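Local coordinates for protein telomerase reverse transcriptase (Candida tropicalis MYA-3404, PDB 6ZD1) that probably elongates telomeres as a reverse transcriptase, copying a template within the telomerase RNA to add simple sequence repeats to chromosome ends, at residues Glu224-Ile234 against Ser437-Val446; Ile316-Lys326 against Ala491-Arg499. All blocks are in the same frame, centred on the assembly; numbering follows the deposited sequence.

In the fold
Contact 1 lies within one sheet of the reverse transcriptase region and contact 2 packs a helix on the edge strand of another; their centres are 45 Å apart and their nearest atoms about 16 Å apart. Along the chain the segments alternate: 224-234, 316-326, 437-446, then 491-499. Contact 1 joins two strands inside a mixed sheet, consistent with the fingers. Contact 2 sets helix 309-326 against strand 495-500 of the antiparallel sheet that also holds 503-508, 334-339 and 539-541, the palm sheet by its topology. The chain thus goes from the mixed sheet to the helix packed on the antiparallel sheet, back, and on to that sheet's edge strand, so neither subdomain is built from one continuous piece of sequence.

Contact 1 of 2, residues Glu224-Ile234 against Ser437-Val446; sequences ESKGQFTNGKI and SQIEDATCLV
The parallel strand pair in which K233 lies beside L445 is an inner element of a mixed sheet, and two backbone bonds define it. T443 N donates to T230 O at 2.9 Å in a nearly straight bond (176° at the hydrogen), and L445 N donates to G232 O at 2.8 Å. The return bond from G232 N to T443 O is bent and weak. C444 CA also approaches G232 O, at 3.1 Å. On either flank the partners are antiparallel, C444 and V446 bonding to strand 454-458, K233 to V248 in strand 244-249 and N231 to L250 just beyond it; this order fits the fingers of a reverse transcriptase. Beyond the bonded register, I234 turns its CG1 branch anti to its carbonyl carbon (chi1 -61°), which brings CD1 to 3.5 Å from C444 SG and 3.6 Å from V446 CG1. At the other end, T230 packs on the end of helix 428-440: its CB is 3.2 Å from D441 O and its CG2 3.8 Å from S437 OG. Nearby, E224 OE2 comes within 3.3 Å of D441 OD2, the two carboxylate planes 86° apart; these like charges would be expected to disfavour full ionisation of both.

Contact 2 of 2, residues Ile316-Lys326 against Ala491-Arg499; sequences ILTFRNDLLKK and ATEDNLLLR
L496 lies over one face of the F319 ring in a CH-pi contact, its CB 3.8 Å from the ring centroid and 17° off the normal. The leucine and phenylalanine side chains run antiparallel alongside one another, with L496 CD2 3.7 Å from F319 CB. With CG anti to the backbone N (chi1 -174°), F319 sends its ring along the connection leading into the strand, where the ring edge meets main-chain oxygens: CE1 is 4.0 Å from T492 O, and D494 O also lies near the ring plane. Toward the start of the helix segment, I316 CG1 touches L498 CD1 at 3.8 Å; toward its end, L323 CD2 packs on E493 O at 3.6 Å. K326 lies nearly perpendicular to E493, CD resting 3.5 Å from E493 CB, and its chain bends at the last two torsions to leave NZ in a long salt bridge, 3.8 Å from E493 OE2. Helix and strand segments run antiparallel (174°) with axes 9.9 Å apart, the usual face-on layering of a helix on a sheet. Backbone bonds from L496 to I507 and from L498 to I505 hold the strand against 503-508, a hairpin matching motif C of the palm. On the reverse face L497 and R499 meet helix 469-484, where R499 NH2 forms a salt bridge with D474, so strand 495-500 is sandwiched between helices 309-326 and 469-484.

Contact 1 of 2, residues Glu224-Ile234 against Ser437-Val446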
# COMPACT_ATOMS: atom_id res chain seq x y z
N GLU A 224 -11.41 3.03 -29.38
CA GLU A 224 -11.28 1.72 -29.99
C GLU A 224 -12.20 0.71 -29.32
O GLU A 224 -12.52 0.82 -28.13
CB GLU A 224 -9.83 1.23 -29.90
CG GLU A 224 -8.89 1.84 -30.94
CD GLU A 224 -7.95 2.87 -30.36
OE1 GLU A 224 -6.81 2.98 -30.85
OE2 GLU A 224 -8.34 3.57 -29.40
N SER A 225 -12.64 -0.28 -30.10
CA SER A 225 -13.41 -1.38 -29.53
C SER A 225 -12.58 -2.15 -28.51
O SER A 225 -13.12 -2.67 -27.53
CB SER A 225 -13.92 -2.31 -30.64
OG SER A 225 -12.85 -2.84 -31.40
N LYS A 226 -11.26 -2.23 -28.73
CA LYS A 226 -10.33 -2.79 -27.75
C LYS A 226 -10.10 -1.75 -26.66
O LYS A 226 -9.12 -1.00 -26.66
CB LYS A 226 -9.02 -3.20 -28.42
CG LYS A 226 -9.17 -4.21 -29.54
CD LYS A 226 -7.82 -4.50 -30.17
CE LYS A 226 -7.94 -5.53 -31.28
NZ LYS A 226 -6.62 -5.80 -31.92
N GLY A 227 -11.03 -1.70 -25.71
CA GLY A 227 -10.91 -0.85 -24.55
C GLY A 227 -11.19 -1.63 -23.29
O GLY A 227 -11.38 -1.07 -22.21
N GLN A 228 -11.21 -2.96 -23.44
CA GLN A 228 -11.62 -3.84 -22.35
C GLN A 228 -10.70 -3.70 -21.14
O GLN A 228 -11.16 -3.74 -19.99
CB GLN A 228 -11.66 -5.29 -22.84
CG GLN A 228 -12.61 -5.50 -24.02
CD GLN A 228 -12.41 -6.83 -24.71
OE1 GLN A 228 -11.30 -7.38 -24.72
NE2 GLN A 228 -13.48 -7.36 -25.30
N PHE A 229 -9.40 -3.54 -21.37
CA PHE A 229 -8.41 -3.58 -20.30
C PHE A 229 -7.63 -2.27 -20.18
O PHE A 229 -6.54 -2.25 -19.60
CB PHE A 229 -7.45 -4.75 -20.52
CG PHE A 229 -8.14 -6.06 -20.74
CD1 PHE A 229 -9.15 -6.48 -19.88
CD2 PHE A 229 -7.81 -6.86 -21.82
CE1 PHE A 229 -9.79 -7.68 -20.08
CE2 PHE A 229 -8.45 -8.07 -22.02
CZ PHE A 229 -9.45 -8.47 -21.15
N THR A 230 -8.18 -1.18 -20.70
CA THR A 230 -7.54 0.13 -20.61
C THR A 230 -8.41 1.16 -19.90
O THR A 230 -8.07 2.35 -19.90
CB THR A 230 -7.15 0.64 -22.00
OG1 THR A 230 -8.29 0.55 -22.88
CG2 THR A 230 -6.01 -0.19 -22.57
N ASN A 231 -9.53 0.73 -19.32
CA ASN A 231 -10.41 1.63 -18.59
C ASN A 231 -10.08 1.60 -17.11
O ASN A 231 -9.64 0.58 -16.57
CB ASN A 231 -11.88 1.26 -18.81
CG ASN A 231 -12.30 1.34 -20.27
OD1 ASN A 231 -13.08 0.52 -20.75
ND2 ASN A 231 -11.78 2.33 -20.98
N GLY A 232 -10.31 2.73 -16.45
CA GLY A 232 -10.11 2.82 -15.02
C GLY A 232 -11.07 3.81 -14.41
O GLY A 232 -11.63 4.67 -15.10
N LYS A 233 -11.29 3.66 -13.10
CA LYS A 233 -12.12 4.58 -12.34
C LYS A 233 -11.23 5.41 -11.43
O LYS A 233 -10.27 4.90 -10.83
CB LYS A 233 -13.18 3.84 -11.53
CG LYS A 233 -14.27 4.75 -10.97
CD LYS A 233 -15.60 4.02 -10.80
CE LYS A 233 -15.49 2.89 -9.79
NZ LYS A 233 -16.79 2.18 -9.61
N ILE A 234 -11.54 6.70 -11.33
CA ILE A 234 -10.71 7.64 -10.60
C ILE A 234 -10.91 7.46 -9.10
O ILE A 234 -12.04 7.47 -8.60
CB ILE A 234 -11.02 9.08 -11.02
CG1 ILE A 234 -10.74 9.27 -12.51
CG2 ILE A 234 -10.20 10.06 -10.20
CD1 ILE A 234 -10.97 10.67 -12.97
N SER A 437 -0.22 0.39 -25.91
CA SER A 437 -1.65 0.40 -25.61
C SER A 437 -1.92 0.98 -24.23
O SER A 437 -2.87 1.76 -24.06
CB SER A 437 -2.21 -1.02 -25.71
OG SER A 437 -3.57 -1.05 -25.32
N GLN A 438 -1.10 0.64 -23.24
CA GLN A 438 -1.28 1.20 -21.90
C GLN A 438 -1.01 2.70 -21.88
O GLN A 438 -1.69 3.45 -21.18
CB GLN A 438 -0.38 0.48 -20.90
CG GLN A 438 -0.73 -0.98 -20.66
CD GLN A 438 -1.85 -1.16 -19.65
OE1 GLN A 438 -1.78 -0.65 -18.54
NE2 GLN A 438 -2.89 -1.89 -20.05
N ILE A 439 -0.02 3.15 -22.65
CA ILE A 439 0.31 4.57 -22.66
C ILE A 439 -0.75 5.36 -23.42
O ILE A 439 -1.27 6.37 -22.93
CB ILE A 439 1.70 4.80 -23.29
CG1 ILE A 439 2.79 4.14 -22.45
CG2 ILE A 439 1.97 6.28 -23.45
CD1 ILE A 439 4.07 3.91 -23.22
N GLU A 440 -1.11 4.90 -24.62
CA GLU A 440 -1.90 5.71 -25.53
C GLU A 440 -3.40 5.51 -25.39
O GLU A 440 -4.16 6.40 -25.77
CB GLU A 440 -1.48 5.42 -26.98
CG GLU A 440 0.02 5.57 -27.22
CD GLU A 440 0.45 5.15 -28.62
OE1 GLU A 440 1.45 5.70 -29.11
OE2 GLU A 440 -0.22 4.27 -29.21
N ASP A 441 -3.85 4.38 -24.84
CA ASP A 441 -5.27 4.08 -24.77
C ASP A 441 -5.82 4.07 -23.35
O ASP A 441 -6.97 3.67 -23.14
CB ASP A 441 -5.57 2.73 -25.43
CG ASP A 441 -5.07 2.65 -26.86
OD1 ASP A 441 -4.18 1.81 -27.13
OD2 ASP A 441 -5.55 3.43 -27.70
N ALA A 442 -5.04 4.51 -22.36
CA ALA A 442 -5.53 4.57 -21.00
C ALA A 442 -6.63 5.62 -20.89
O ALA A 442 -6.43 6.78 -21.25
CB ALA A 442 -4.40 4.87 -20.02
N THR A 443 -7.81 5.20 -20.43
CA THR A 443 -8.94 6.09 -20.22
C THR A 443 -9.46 5.92 -18.80
O THR A 443 -9.24 4.89 -18.15
CB THR A 443 -10.08 5.82 -21.22
OG1 THR A 443 -10.53 4.46 -21.09
CG2 THR A 443 -9.60 6.06 -22.65
N CYS A 444 -10.15 6.95 -18.31
CA CYS A 444 -10.73 6.94 -16.98
C CYS A 444 -12.19 7.37 -17.05
O CYS A 444 -12.60 8.10 -17.95
CB CYS A 444 -9.97 7.84 -16.00
SG CYS A 444 -10.23 9.61 -16.21
N LEU A 445 -12.97 6.88 -16.09
CA LEU A 445 -14.37 7.23 -15.95
C LEU A 445 -14.52 8.26 -14.85
O LEU A 445 -13.90 8.14 -13.79
CB LEU A 445 -15.22 5.99 -15.63
CG LEU A 445 -15.49 5.00 -16.77
CD1 LEU A 445 -14.28 4.13 -17.07
CD2 LEU A 445 -16.70 4.15 -16.43
N VAL A 446 -15.32 9.29 -15.10
CA VAL A 446 -15.59 10.33 -14.12
C VAL A 446 -17.09 10.37 -13.86
O VAL A 446 -17.90 10.20 -14.79
CB VAL A 446 -15.06 11.71 -14.57
CG1 VAL A 446 -13.66 11.58 -15.16
CG2 VAL A 446 -16.00 12.38 -15.56

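Contact 2 of 2, residues Ile316-Lys326 against Ala491-Arg499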
# COMPACT_ATOMS: atom_id res chain seq x y z
N ILE A 316 25.60 6.12 0.07
CA ILE A 316 26.25 7.25 0.71
C ILE A 316 27.29 6.78 1.72
O ILE A 316 28.39 7.33 1.80
CB ILE A 316 25.20 8.17 1.36
CG1 ILE A 316 24.30 8.78 0.29
CG2 ILE A 316 25.87 9.28 2.16
CD1 ILE A 316 23.12 9.53 0.85
N LEU A 317 26.95 5.76 2.52
CA LEU A 317 27.90 5.21 3.48
C LEU A 317 29.11 4.60 2.78
O LEU A 317 30.24 4.71 3.26
CB LEU A 317 27.22 4.17 4.36
CG LEU A 317 26.17 4.71 5.34
CD1 LEU A 317 25.64 3.59 6.21
CD2 LEU A 317 26.75 5.83 6.19
N THR A 318 28.89 3.93 1.65
CA THR A 318 30.01 3.45 0.84
C THR A 318 30.78 4.62 0.25
O THR A 318 32.02 4.60 0.20
CB THR A 318 29.51 2.51 -0.25
OG1 THR A 318 28.84 1.39 0.36
CG2 THR A 318 30.66 1.99 -1.10
N PHE A 319 30.07 5.67 -0.19
CA PHE A 319 30.73 6.88 -0.67
C PHE A 319 31.58 7.50 0.43
O PHE A 319 32.73 7.90 0.20
CB PHE A 319 29.68 7.86 -1.18
CG PHE A 319 30.25 9.10 -1.83
CD1 PHE A 319 30.89 9.03 -3.06
CD2 PHE A 319 30.11 10.34 -1.22
CE1 PHE A 319 31.40 10.17 -3.65
CE2 PHE A 319 30.62 11.48 -1.81
CZ PHE A 319 31.26 11.40 -3.03
N ARG A 320 31.05 7.56 1.65
CA ARG A 320 31.82 8.09 2.77
C ARG A 320 33.04 7.22 3.05
O ARG A 320 34.16 7.73 3.19
CB ARG A 320 30.95 8.20 4.01
CG ARG A 320 31.68 8.69 5.24
CD ARG A 320 30.91 8.33 6.50
NE ARG A 320 30.86 6.88 6.68
CZ ARG A 320 30.21 6.28 7.66
NH1 ARG A 320 29.53 7.00 8.55
NH2 ARG A 320 30.23 4.95 7.76
N ASN A 321 32.84 5.90 3.10
CA ASN A 321 33.93 4.99 3.44
C ASN A 321 35.01 5.00 2.37
O ASN A 321 36.21 5.01 2.69
CB ASN A 321 33.39 3.58 3.65
CG ASN A 321 32.53 3.46 4.89
OD1 ASN A 321 32.58 4.31 5.78
ND2 ASN A 321 31.74 2.39 4.96
N ASP A 322 34.62 4.96 1.09
CA ASP A 322 35.62 5.01 0.03
C ASP A 322 36.38 6.33 0.03
O ASP A 322 37.57 6.35 -0.32
CB ASP A 322 34.95 4.76 -1.33
CG ASP A 322 34.44 3.33 -1.46
OD1 ASP A 322 34.73 2.51 -0.57
OD2 ASP A 322 33.74 3.04 -2.46
N LEU A 323 35.73 7.42 0.43
CA LEU A 323 36.45 8.68 0.57
C LEU A 323 37.48 8.62 1.70
O LEU A 323 38.60 9.12 1.55
CB LEU A 323 35.47 9.83 0.80
CG LEU A 323 34.82 10.40 -0.45
CD1 LEU A 323 33.84 11.50 -0.09
CD2 LEU A 323 35.89 10.92 -1.40
N LEU A 324 37.12 7.98 2.81
CA LEU A 324 38.06 7.87 3.92
C LEU A 324 39.25 6.99 3.58
O LEU A 324 40.27 7.05 4.28
CB LEU A 324 37.36 7.32 5.16
CG LEU A 324 36.29 8.23 5.77
CD1 LEU A 324 35.68 7.56 6.99
CD2 LEU A 324 36.90 9.57 6.14
N LYS A 325 39.15 6.18 2.53
CA LYS A 325 40.27 5.35 2.10
C LYS A 325 41.07 5.99 0.99
O LYS A 325 42.26 5.69 0.84
CB LYS A 325 39.77 3.98 1.61
CG LYS A 325 38.85 3.23 2.57
CD LYS A 325 38.14 2.08 1.86
CE LYS A 325 37.14 1.36 2.77
NZ LYS A 325 37.78 0.68 3.94
N LYS A 326 40.46 6.90 0.22
CA LYS A 326 41.11 7.43 -0.97
C LYS A 326 42.11 8.53 -0.63
O LYS A 326 43.22 8.55 -1.16
CB LYS A 326 40.05 7.94 -1.94
CG LYS A 326 40.55 8.19 -3.34
CD LYS A 326 39.39 8.23 -4.31
CE LYS A 326 38.52 6.99 -4.16
NZ LYS A 326 39.30 5.73 -4.33
N ALA A 491 34.62 9.98 -13.06
CA ALA A 491 35.24 10.51 -11.85
C ALA A 491 34.37 10.20 -10.63
O ALA A 491 34.12 11.05 -9.78
CB ALA A 491 35.50 12.01 -11.98
N THR A 492 33.90 8.95 -10.55
CA THR A 492 33.03 8.52 -9.45
C THR A 492 33.70 8.68 -8.09
O THR A 492 33.01 8.76 -7.07
CB THR A 492 32.62 7.06 -9.65
OG1 THR A 492 32.18 6.87 -11.00
CG2 THR A 492 31.48 6.67 -8.71
N GLU A 493 35.03 8.74 -8.05
CA GLU A 493 35.76 8.90 -6.80
C GLU A 493 35.47 10.22 -6.10
O GLU A 493 35.80 10.36 -4.91
CB GLU A 493 37.27 8.79 -7.06
CG GLU A 493 37.70 7.47 -7.67
CD GLU A 493 39.19 7.40 -7.89
OE1 GLU A 493 39.85 8.46 -7.85
OE2 GLU A 493 39.72 6.28 -8.09
N ASP A 494 34.86 11.19 -6.79
CA ASP A 494 34.71 12.54 -6.26
C ASP A 494 33.26 13.02 -6.17
O ASP A 494 33.02 14.04 -5.51
CB ASP A 494 35.50 13.54 -7.11
CG ASP A 494 36.98 13.55 -6.77
OD1 ASP A 494 37.36 14.21 -5.78
OD2 ASP A 494 37.76 12.89 -7.49
N ASN A 495 32.31 12.35 -6.82
CA ASN A 495 30.93 12.81 -6.81
C ASN A 495 30.00 11.61 -6.91
O ASN A 495 30.36 10.56 -7.45
CB ASN A 495 30.66 13.81 -7.93
CG ASN A 495 31.35 13.44 -9.22
OD1 ASN A 495 32.38 14.01 -9.56
ND2 ASN A 495 30.78 12.48 -9.93
N LEU A 496 28.79 11.78 -6.39
CA LEU A 496 27.81 10.71 -6.28
C LEU A 496 26.41 11.26 -6.54
O LEU A 496 25.99 12.21 -5.89
CB LEU A 496 27.86 10.06 -4.90
CG LEU A 496 26.70 9.12 -4.57
CD1 LEU A 496 26.81 7.85 -5.39
CD2 LEU A 496 26.66 8.81 -3.07
N LEU A 497 25.71 10.66 -7.50
CA LEU A 497 24.32 10.99 -7.81
C LEU A 497 23.44 9.78 -7.55
O LEU A 497 23.77 8.66 -7.95
CB LEU A 497 24.17 11.45 -9.26
CG LEU A 497 22.76 11.84 -9.73
CD1 LEU A 497 22.30 13.12 -9.03
CD2 LEU A 497 22.71 12.01 -11.24
N LEU A 498 22.30 10.02 -6.89
CA LEU A 498 21.35 8.97 -6.53
C LEU A 498 19.95 9.42 -6.89
O LEU A 498 19.62 10.62 -6.81
CB LEU A 498 21.42 8.65 -5.03
CG LEU A 498 22.73 8.09 -4.49
CD1 LEU A 498 22.60 7.86 -3.00
CD2 LEU A 498 23.09 6.80 -5.21
N ARG A 499 19.12 8.47 -7.32
CA ARG A 499 17.75 8.73 -7.72
C ARG A 499 16.81 7.79 -6.97
O ARG A 499 17.04 6.58 -6.94
CB ARG A 499 17.56 8.61 -9.23
CG ARG A 499 16.18 9.04 -9.71
CD ARG A 499 16.03 8.91 -11.22
NE ARG A 499 16.05 7.52 -11.65
CZ ARG A 499 15.00 6.70 -11.57
NH1 ARG A 499 13.86 7.14 -11.06
NH2 ARG A 499 15.10 5.45 -11.99